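Local coordinates for protein putative lipase/esterase (Lactobacillus plantarum WCFS1, PDB 3BXP) that probably hydrolyses carboxylic ester bonds as an alpha/beta-hydrolase of the lipase/esterase kind, its natural substrate not being established, at residues S81-P84 against W85-Q89; V123-Y126 against N127-T131; F229-G232 against I233-L236; A257-P260 against Q261-R265. All blocks are in the same frame, centred on the assembly; numbering follows the deposited sequence.

Interaction 1 (S81-P84 against W85-Q89); sequences SVYP and WALQQ. With EPE (4-(2-hydroxyethyl)-1-piperazine ethanesulfonic acid), chain I.
Pro84 and Trp85 meet in a local loop-to-helix contact, where the chain after strand 67-72 turns into helix 85-99. The peptide bond before Pro84 is cis, and the proline ring lies alongside the indole: CD sits over the face of the six-membered ring of Trp85, 3.9 Å from the centroid and 16° off the normal, a CH-pi contact. At chi1 -36°, Trp85 CG stays beside its own N, setting the indole next to that ring. In its own plane, the indole edge carries a bonded group: Trp85 NE1 donates to sulfonate O1S of the bound HEPES molecule at 2.8 Å, while Ser81 N gives its hydrogen to O2S at 3.0 Å, so two N-H groups grip one sulfonate. Ser81 OG is bonded to Gln173 O instead. The first turn of the helix starts in the loop, with Ala86 N donating to Val82 O at 2.9 Å and Gln88 N reaching Pro84 O only weakly. In this alpha/beta-hydrolase, the Tyr83 side chain packs on helix 118-129, against Val122 and Thr125. Its ring edge meets Leu87 CG, 3.7 Å from CD1, and Val82 CG1 lies 3.8 Å above its face. Tyr83 OH is hydrogen-bonded to His121 ND1 of that helix.

Interaction 2 (V123-Y126 against N127-T131); sequences VATY and NGVAT
A first torsion of -164° in Tyr126 swings CG to the side opposite its own N and carries the ring forward along the helix, to the side where Ala130 comes up about one turn later. Tyr126 lies in the C-terminal part of helix 118-129, the helix that follows the probable nucleophile elbow of the alpha/beta-hydrolase fold. Ala130 CB stands over one face of the phenol ring, displaced toward its rim, in a CH-pi contact whose exact closeness is doubtful in the model. Beneath it the main chain holds the spacing, with Ala130 N donating to Tyr126 O at 2.8 Å. A straighter bond runs from Val129 N to Thr125 O, 2.9 Å long with 173° at the hydrogen, and the side chains of these two lie side by side, CG2 of Thr125 4.1 Å from CG2 of Val129. Gly128 N is shared weakly between Ala124 O and Thr125 O. The carboxamide of Asn127 leads away from this turn, OD1 to His148 NE2 and ND2 to Tyr213 OH and Lys192 O, which fixes both of its ends. Further on, a side chain ties the chain back: Thr131 OG1 donates to Asn127 O at 2.5 Å.

Interaction 3 (F229-G232 against I233-L236); sequences FGSG and IHGL. With PGR (R-1,2-propanediol), chain D.
Gly235 N donates to Gly232 O at 3.0 Å, and Ile233 N to Ser231 OG at 3.2 Å with 167° at the hydrogen, the two firm bonds across this short turn. With chi1 of Ser231 at 173°, OG lies beside its own carbonyl carbon, where Ile233 N can reach it. A weak third bond joins His234 N to Ser231 O. On the strand side, a propanediol molecule, probably from the crystallisation liquor, accepts from Gly230 N through O2 and from Ser231 N through O1. The turn, with 3-10 geometry running from Gly232 through His234, follows strand 224-229, the outermost strand of the alpha/beta-hydrolase sheet within this chain, and lies at the subunit interface. There His234 NE2 is hydrogen-bonded to Glu269 of the second subunit. In the packing layer, His234 CB lies over one face of the Phe229 ring, 4.0 Å from the centroid, as a CH-pi contact. The two rings themselves meet obliquely, planes at 33°. Replacing His234 by alanine takes the imidazole away, which is likely to leave Glu269 of the second subunit without this partner and to open a gap beside Phe229. The Phe229 ring also meets His227 of the second subunit edge-to-face.

Interaction 4 (A257-P260 against Q261-R265); sequences AIWP and QLALR
Gln261 reaches back to the start of its own helix, where NE2 donates to Ala257 O at 2.9 Å with 163° at the hydrogen. The acceptor lies in the plane of the Gln261 amide, whereas the donor stands above the carbonyl plane of Ala257, 55° out of it. With CG anti to its own carbonyl carbon (chi1 -61°) and an extended chain beyond, the carboxamide runs back alongside the first turn, and its OE1 accepts from Asn253 N, so both ends of the amide are fixed. Were Gln261 an alanine, Ala257 O and Asn253 N would probably lose these partners, and the chain leading into the helix would be less tightly held. Behind the amide comes the regular backbone ladder: Leu262 N to Ile258 O at 3.2 Å, Ala263 N to Trp259 O at 2.9 Å and Leu264 N to Pro260 O at 2.9 Å. This is helix 258-269, the last helix of the alpha/beta-hydrolase chain, packed on strands 194-199 and 224-229 of the sheet. Along its sheet-facing flank, Ile258 CG2 lies beside Leu262 CD1 at 3.7 Å. The indole of Trp259 meets Ala263 CB obliquely, 3.8 Å from CZ3, while Pro260 CD stands over one of its faces, offset toward the rim. Farther out, the same indole stacks on Trp197, Leu264 packs against Met61 of helix 54-63, and Ile258 touches Leu262 of the second subunit.

In the fold
From the N terminus the four contacts come in series, each closing only a local turn, and none nests within or crosses another. Interaction 1 turns the loop after strand 67-72 into helix 85-99; interaction 2 lies at the far end of helix 118-129. They touch where Leu87 CD2 comes 3.7 Å from Thr125 CG2, joining the two helices. Interaction 3 rounds the end of strand 224-229, and interaction 4 opens the following helix 258-269. These two also touch, Phe229 CZ being 3.7 Å from Trp259 CB, and both reach the second subunit. Interactions 1 and 4 lie on opposite sides of the chain's centre, their centres about 30 Å apart.

Interaction 1 (S81-P84 against W85-Q89)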
loop_
_atom_site.group_PDB
_atom_site.type_symbol
_atom_site.label_atom_id
_atom_site.label_comp_id
_atom_site.label_asym_id
_atom_site.label_seq_id
_atom_site.Cartn_x
_atom_site.Cartn_y
_atom_site.Cartn_z
ATOM N N SER B 81 -27.689 -13.322 -12.879
ATOM C CA SER B 81 -26.305 -12.869 -12.913
ATOM C C SER B 81 -26.241 -11.403 -12.533
ATOM O O SER B 81 -27.222 -10.660 -12.585
ATOM C CB SER B 81 -25.675 -13.089 -14.267
ATOM O OG SER B 81 -25.806 -14.446 -14.667
ATOM N N VAL B 82 -25.037 -11.017 -12.162
ATOM C CA VAL B 82 -24.774 -9.680 -11.682
ATOM C C VAL B 82 -24.585 -8.729 -12.852
ATOM O O VAL B 82 -24.966 -7.589 -12.788
ATOM C CB VAL B 82 -23.482 -9.667 -10.789
ATOM C CG1 VAL B 82 -23.048 -8.243 -10.439
ATOM C CG2 VAL B 82 -23.706 -10.506 -9.546
ATOM N N TYR B 83 -23.934 -9.191 -13.900
ATOM C CA TYR B 83 -23.607 -8.334 -14.999
ATOM C C TYR B 83 -24.406 -8.786 -16.232
ATOM O O TYR B 83 -24.797 -9.949 -16.277
ATOM C CB TYR B 83 -22.083 -8.429 -15.260
ATOM C CG TYR B 83 -21.190 -7.918 -14.139
ATOM C CD1 TYR B 83 -21.093 -6.560 -13.889
ATOM C CD2 TYR B 83 -20.453 -8.771 -13.310
ATOM C CE1 TYR B 83 -20.285 -6.027 -12.886
ATOM C CE2 TYR B 83 -19.652 -8.250 -12.259
ATOM C CZ TYR B 83 -19.570 -6.892 -12.065
ATOM O OH TYR B 83 -18.802 -6.391 -11.073
ATOM N N PRO B 84 -24.626 -7.886 -17.222
ATOM C CA PRO B 84 -24.039 -6.546 -17.180
ATOM C C PRO B 84 -24.802 -5.589 -16.289
ATOM O O PRO B 84 -24.453 -4.422 -16.143
ATOM C CB PRO B 84 -24.128 -6.094 -18.627
ATOM C CG PRO B 84 -25.373 -6.703 -19.101
ATOM C CD PRO B 84 -25.445 -8.076 -18.437
ATOM N N TRP B 85 -25.822 -6.108 -15.645
ATOM C CA TRP B 85 -26.807 -5.247 -14.963
ATOM C C TRP B 85 -26.231 -4.284 -13.934
ATOM O O TRP B 85 -26.640 -3.121 -13.911
ATOM C CB TRP B 85 -27.937 -6.063 -14.325
ATOM C CG TRP B 85 -28.287 -7.268 -15.173
ATOM C CD1 TRP B 85 -28.082 -8.585 -14.846
ATOM C CD2 TRP B 85 -28.806 -7.269 -16.504
ATOM N NE1 TRP B 85 -28.426 -9.387 -15.890
ATOM C CE2 TRP B 85 -28.903 -8.604 -16.905
ATOM C CE3 TRP B 85 -29.222 -6.259 -17.388
ATOM C CZ2 TRP B 85 -29.369 -8.974 -18.164
ATOM C CZ3 TRP B 85 -29.714 -6.627 -18.635
ATOM C CH2 TRP B 85 -29.805 -7.970 -19.000
ATOM N N ALA B 86 -25.319 -4.744 -13.079
ATOM C CA ALA B 86 -24.783 -3.876 -12.026
ATOM C C ALA B 86 -24.105 -2.624 -12.593
ATOM O O ALA B 86 -24.187 -1.579 -11.974
ATOM C CB ALA B 86 -23.813 -4.641 -11.089
ATOM N N LEU B 87 -23.412 -2.761 -13.710
ATOM C CA LEU B 87 -22.718 -1.644 -14.389
ATOM C C LEU B 87 -23.724 -0.575 -14.883
ATOM O O LEU B 87 -23.541 0.626 -14.664
ATOM C CB LEU B 87 -21.872 -2.152 -15.566
ATOM C CG LEU B 87 -20.736 -3.094 -15.263
ATOM C CD1 LEU B 87 -20.165 -3.632 -16.568
ATOM C CD2 LEU B 87 -19.653 -2.408 -14.428
ATOM N N GLN B 88 -24.823 -1.048 -15.467
ATOM C CA GLN B 88 -25.929 -0.190 -15.959
ATOM C C GLN B 88 -26.597 0.534 -14.789
ATOM O O GLN B 88 -26.851 1.737 -14.845
ATOM C CB GLN B 88 -26.905 -1.022 -16.812
ATOM C CG GLN B 88 -26.223 -1.544 -18.075
ATOM C CD GLN B 88 -26.890 -2.705 -18.819
ATOM O OE1 GLN B 88 -27.728 -3.433 -18.310
ATOM N NE2 GLN B 88 -26.432 -2.916 -20.039
ATOM N N GLN B 89 -26.797 -0.188 -13.682
ATOM C CA GLN B 89 -27.402 0.398 -12.468
ATOM C C GLN B 89 -26.519 1.461 -11.823
ATOM O O GLN B 89 -27.002 2.469 -11.348
ATOM C CB GLN B 89 -27.689 -0.698 -11.453
ATOM C CG GLN B 89 -28.722 -1.715 -11.889
ATOM C CD GLN B 89 -28.802 -2.955 -10.989
ATOM O OE1 GLN B 89 -27.836 -3.357 -10.300
ATOM N NE2 GLN B 89 -29.983 -3.590 -11.010
HETATM N N1 EPE I . -29.184 -17.061 -15.745
HETATM C C2 EPE I . -30.258 -18.048 -15.493
HETATM C C3 EPE I . -29.665 -19.453 -15.537
HETATM N N4 EPE I . -28.516 -19.623 -14.652
HETATM C C5 EPE I . -27.526 -18.565 -14.753
HETATM C C6 EPE I . -28.183 -17.198 -14.674
HETATM C C7 EPE I . -27.849 -20.893 -14.865
HETATM C C8 EPE I . -28.030 -21.695 -13.591
HETATM O O8 EPE I . -29.337 -22.243 -13.598
HETATM C C9 EPE I . -29.795 -15.746 -15.735
HETATM C C10 EPE I . -28.729 -14.741 -16.129
HETATM S S EPE I . -29.434 -13.086 -16.117
HETATM O O1S EPE I . -28.417 -12.143 -16.607
HETATM O O2S EPE I . -29.981 -12.783 -14.805
HETATM O O3S EPE I . -30.581 -13.121 -17.077
#

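Interaction 2 (V123-Y126 against N127-T131)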
loop_
_atom_site.group_PDB
_atom_site.type_symbol
_atom_site.label_atom_id
_atom_site.label_comp_id
_atom_site.label_asym_id
_atom_site.label_seq_id
_atom_site.Cartn_x
_atom_site.Cartn_y
_atom_site.Cartn_z
ATOM N N VAL B 123 -17.360 -1.511 -8.780
ATOM C CA VAL B 123 -16.659 -0.218 -8.931
ATOM C C VAL B 123 -15.401 -0.299 -9.819
ATOM O O VAL B 123 -15.157 0.541 -10.703
ATOM C CB VAL B 123 -16.389 0.427 -7.532
ATOM C CG1 VAL B 123 -15.540 1.693 -7.665
ATOM C CG2 VAL B 123 -17.728 0.738 -6.856
ATOM N N ALA B 124 -14.561 -1.294 -9.556
ATOM C CA ALA B 124 -13.305 -1.445 -10.289
ATOM C C ALA B 124 -13.608 -1.738 -11.741
ATOM O O ALA B 124 -13.013 -1.184 -12.679
ATOM C CB ALA B 124 -12.428 -2.548 -9.628
ATOM N N THR B 125 -14.613 -2.564 -11.960
ATOM C CA THR B 125 -14.996 -2.888 -13.342
ATOM C C THR B 125 -15.566 -1.622 -14.030
ATOM O O THR B 125 -15.263 -1.344 -15.205
ATOM C CB THR B 125 -16.019 -4.021 -13.348
ATOM O OG1 THR B 125 -15.414 -5.194 -12.751
ATOM C CG2 THR B 125 -16.501 -4.374 -14.794
ATOM N N TYR B 126 -16.409 -0.882 -13.307
ATOM C CA TYR B 126 -16.978 0.375 -13.799
ATOM C C TYR B 126 -15.879 1.349 -14.199
ATOM O O TYR B 126 -15.936 2.055 -15.260
ATOM C CB TYR B 126 -17.936 1.005 -12.773
ATOM C CG TYR B 126 -18.805 2.078 -13.427
ATOM C CD1 TYR B 126 -19.954 1.720 -14.125
ATOM C CD2 TYR B 126 -18.480 3.415 -13.336
ATOM C CE1 TYR B 126 -20.746 2.677 -14.719
ATOM C CE2 TYR B 126 -19.252 4.374 -13.962
ATOM C CZ TYR B 126 -20.387 4.005 -14.628
ATOM O OH TYR B 126 -21.147 5.018 -15.244
ATOM N N ASN B 127 -14.863 1.397 -13.359
ATOM C CA ASN B 127 -13.782 2.352 -13.553
ATOM C C ASN B 127 -13.099 2.098 -14.906
ATOM O O ASN B 127 -12.633 3.031 -15.598
ATOM C CB ASN B 127 -12.776 2.322 -12.394
ATOM C CG ASN B 127 -11.925 3.562 -12.354
ATOM O OD1 ASN B 127 -12.332 4.624 -12.852
ATOM N ND2 ASN B 127 -10.716 3.451 -11.805
ATOM N N GLY B 128 -13.069 0.836 -15.296
ATOM C CA GLY B 128 -12.498 0.419 -16.582
ATOM C C GLY B 128 -13.392 0.601 -17.787
ATOM O O GLY B 128 -13.044 1.228 -18.761
ATOM N N VAL B 129 -14.567 0.025 -17.700
ATOM C CA VAL B 129 -15.595 0.120 -18.730
ATOM C C VAL B 129 -16.108 1.538 -19.035
ATOM O O VAL B 129 -16.247 1.907 -20.199
ATOM C CB VAL B 129 -16.808 -0.759 -18.327
ATOM C CG1 VAL B 129 -17.993 -0.560 -19.275
ATOM C CG2 VAL B 129 -16.387 -2.205 -18.303
ATOM N N ALA B 130 -16.406 2.299 -17.985
ATOM C CA ALA B 130 -17.069 3.608 -18.102
ATOM C C ALA B 130 -16.125 4.675 -18.667
ATOM O O ALA B 130 -16.590 5.761 -18.973
ATOM C CB ALA B 130 -17.678 4.114 -16.733
ATOM N N THR B 131 -14.828 4.345 -18.780
ATOM C CA THR B 131 -13.787 5.300 -19.160
ATOM C C THR B 131 -13.187 4.919 -20.513
ATOM O O THR B 131 -12.225 5.544 -21.000
ATOM C CB THR B 131 -12.646 5.406 -18.067
ATOM O OG1 THR B 131 -12.110 4.111 -17.841
ATOM C CG2 THR B 131 -13.110 6.028 -16.738
#

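Interaction 3 (F229-G232 against I233-L236)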
loop_
_atom_site.group_PDB
_atom_site.type_symbol
_atom_site.label_atom_id
_atom_site.label_comp_id
_atom_site.label_asym_id
_atom_site.label_seq_id
_atom_site.Cartn_x
_atom_site.Cartn_y
_atom_site.Cartn_z
ATOM N N PHE B 229 -2.587 -2.945 5.105
ATOM C CA PHE B 229 -2.296 -2.815 6.522
ATOM C C PHE B 229 -1.789 -4.137 7.053
ATOM O O PHE B 229 -2.254 -5.205 6.647
ATOM C CB PHE B 229 -3.546 -2.385 7.325
ATOM C CG PHE B 229 -4.032 -1.024 6.983
ATOM C CD1 PHE B 229 -3.473 0.090 7.590
ATOM C CD2 PHE B 229 -5.025 -0.831 6.035
ATOM C CE1 PHE B 229 -3.897 1.319 7.258
ATOM C CE2 PHE B 229 -5.451 0.466 5.724
ATOM C CZ PHE B 229 -4.863 1.510 6.322
ATOM N N GLY B 230 -0.825 -4.040 7.952
ATOM C CA GLY B 230 -0.184 -5.217 8.520
ATOM C C GLY B 230 -1.136 -6.067 9.332
ATOM O O GLY B 230 -1.169 -7.300 9.193
ATOM N N SER B 231 -1.896 -5.376 10.171
ATOM C CA SER B 231 -2.813 -6.011 11.128
ATOM C C SER B 231 -4.278 -5.961 10.665
ATOM O O SER B 231 -4.719 -4.997 10.053
ATOM C CB SER B 231 -2.716 -5.301 12.478
ATOM O OG SER B 231 -3.719 -5.810 13.326
ATOM N N GLY B 232 -5.030 -7.010 11.008
ATOM C CA GLY B 232 -6.440 -7.121 10.612
ATOM C C GLY B 232 -7.288 -6.092 11.338
ATOM O O GLY B 232 -8.417 -5.786 10.923
ATOM N N ILE B 233 -6.755 -5.558 12.435
ATOM C CA ILE B 233 -7.562 -4.617 13.223
ATOM C C ILE B 233 -7.915 -3.386 12.421
ATOM O O ILE B 233 -8.894 -2.700 12.715
ATOM C CB ILE B 233 -6.897 -4.180 14.547
ATOM C CG1 ILE B 233 -5.564 -3.474 14.300
ATOM C CG2 ILE B 233 -6.779 -5.374 15.526
ATOM C CD1 ILE B 233 -5.610 -2.038 14.725
ATOM N N HIS B 234 -7.135 -3.100 11.379
ATOM C CA HIS B 234 -7.355 -1.835 10.631
ATOM C C HIS B 234 -8.456 -1.963 9.615
ATOM O O HIS B 234 -8.798 -0.985 8.962
ATOM C CB HIS B 234 -6.081 -1.329 9.965
ATOM C CG HIS B 234 -4.956 -1.243 10.917
ATOM N ND1 HIS B 234 -4.906 -0.285 11.902
ATOM C CD2 HIS B 234 -3.881 -2.046 11.106
ATOM C CE1 HIS B 234 -3.824 -0.475 12.635
ATOM N NE2 HIS B 234 -3.192 -1.542 12.178
ATOM N N GLY B 235 -9.010 -3.177 9.516
ATOM C CA GLY B 235 -10.056 -3.509 8.546
ATOM C C GLY B 235 -11.416 -3.740 9.195
ATOM O O GLY B 235 -12.437 -3.936 8.505
ATOM N N LEU B 236 -11.434 -3.673 10.523
ATOM C CA LEU B 236 -12.670 -3.805 11.320
ATOM C C LEU B 236 -13.642 -2.625 11.117
ATOM O O LEU B 236 -13.241 -1.519 10.719
ATOM C CB LEU B 236 -12.313 -3.979 12.800
ATOM C CG LEU B 236 -11.520 -5.231 13.211
ATOM C CD1 LEU B 236 -11.433 -5.293 14.702
ATOM C CD2 LEU B 236 -12.103 -6.533 12.672
HETATM C C1 PGR D . 0.153 -1.393 10.867
HETATM C C2 PGR D . -0.088 -0.500 9.639
HETATM C C3 PGR D . 0.802 0.718 9.666
HETATM O O1 PGR D . -0.188 -2.742 10.533
HETATM O O2 PGR D . 0.075 -1.192 8.387
#

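Interaction 4 (A257-P260 against Q261-R265)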
loop_
_atom_site.group_PDB
_atom_site.type_symbol
_atom_site.label_atom_id
_atom_site.label_comp_id
_atom_site.label_asym_id
_atom_site.label_seq_id
_atom_site.Cartn_x
_atom_site.Cartn_y
_atom_site.Cartn_z
ATOM N N ALA B 257 -9.714 5.071 13.452
ATOM C CA ALA B 257 -9.247 4.175 12.402
ATOM C C ALA B 257 -8.370 4.944 11.418
ATOM O O ALA B 257 -8.620 6.143 11.118
ATOM C CB ALA B 257 -10.433 3.502 11.672
ATOM N N ILE B 258 -7.327 4.252 10.939
ATOM C CA ILE B 258 -6.350 4.892 10.062
ATOM C C ILE B 258 -6.916 5.114 8.645
ATOM O O ILE B 258 -6.685 6.133 8.037
ATOM C CB ILE B 258 -5.021 4.061 9.971
ATOM C CG1 ILE B 258 -4.310 3.974 11.319
ATOM C CG2 ILE B 258 -4.071 4.667 8.979
ATOM C CD1 ILE B 258 -3.225 2.840 11.353
ATOM N N TRP B 259 -7.636 4.146 8.091
ATOM C CA TRP B 259 -7.828 4.164 6.649
ATOM C C TRP B 259 -8.699 5.353 6.183
ATOM O O TRP B 259 -8.404 5.937 5.162
ATOM C CB TRP B 259 -8.290 2.789 6.104
ATOM C CG TRP B 259 -9.740 2.537 6.078
ATOM C CD1 TRP B 259 -10.453 1.763 6.951
ATOM C CD2 TRP B 259 -10.682 3.062 5.133
ATOM N NE1 TRP B 259 -11.800 1.786 6.594
ATOM C CE2 TRP B 259 -11.949 2.552 5.472
ATOM C CE3 TRP B 259 -10.570 3.885 4.017
ATOM C CZ2 TRP B 259 -13.081 2.865 4.746
ATOM C CZ3 TRP B 259 -11.705 4.169 3.274
ATOM C CH2 TRP B 259 -12.934 3.683 3.669
ATOM N N PRO B 260 -9.740 5.735 6.949
ATOM C CA PRO B 260 -10.560 6.843 6.499
ATOM C C PRO B 260 -9.791 8.124 6.500
ATOM O O PRO B 260 -9.987 8.951 5.617
ATOM C CB PRO B 260 -11.679 6.878 7.549
ATOM C CG PRO B 260 -11.820 5.530 7.956
ATOM C CD PRO B 260 -10.404 5.051 8.062
ATOM N N GLN B 261 -8.855 8.242 7.437
ATOM C CA GLN B 261 -8.019 9.450 7.567
ATOM C C GLN B 261 -7.124 9.585 6.330
ATOM O O GLN B 261 -6.981 10.661 5.735
ATOM C CB GLN B 261 -7.178 9.372 8.824
ATOM C CG GLN B 261 -7.944 9.293 10.120
ATOM C CD GLN B 261 -7.018 9.407 11.312
ATOM O OE1 GLN B 261 -6.329 10.422 11.463
ATOM N NE2 GLN B 261 -6.962 8.355 12.146
ATOM N N LEU B 262 -6.598 8.453 5.885
ATOM C CA LEU B 262 -5.769 8.412 4.686
ATOM C C LEU B 262 -6.570 8.700 3.436
ATOM O O LEU B 262 -6.106 9.408 2.530
ATOM C CB LEU B 262 -5.048 7.088 4.568
ATOM C CG LEU B 262 -4.026 6.688 5.625
ATOM C CD1 LEU B 262 -3.581 5.223 5.405
ATOM C CD2 LEU B 262 -2.804 7.581 5.680
ATOM N N ALA B 263 -7.760 8.107 3.361
ATOM C CA ALA B 263 -8.606 8.301 2.185
ATOM C C ALA B 263 -9.035 9.709 2.047
ATOM O O ALA B 263 -9.041 10.244 0.977
ATOM C CB ALA B 263 -9.835 7.320 2.275
ATOM N N LEU B 264 -9.411 10.339 3.168
ATOM C CA LEU B 264 -9.844 11.732 3.119
ATOM C C LEU B 264 -8.719 12.636 2.649
ATOM O O LEU B 264 -8.921 13.496 1.771
ATOM C CB LEU B 264 -10.357 12.164 4.481
ATOM C CG LEU B 264 -11.708 11.456 4.734
ATOM C CD1 LEU B 264 -12.168 11.582 6.142
ATOM C CD2 LEU B 264 -12.850 11.974 3.780
ATOM N N ARG B 265 -7.514 12.421 3.182
ATOM C CA ARG B 265 -6.373 13.232 2.777
ATOM C C ARG B 265 -6.092 13.048 1.294
ATOM O O ARG B 265 -5.762 14.004 0.585
ATOM C CB ARG B 265 -5.111 12.888 3.599
ATOM C CG ARG B 265 -5.266 13.089 5.098
#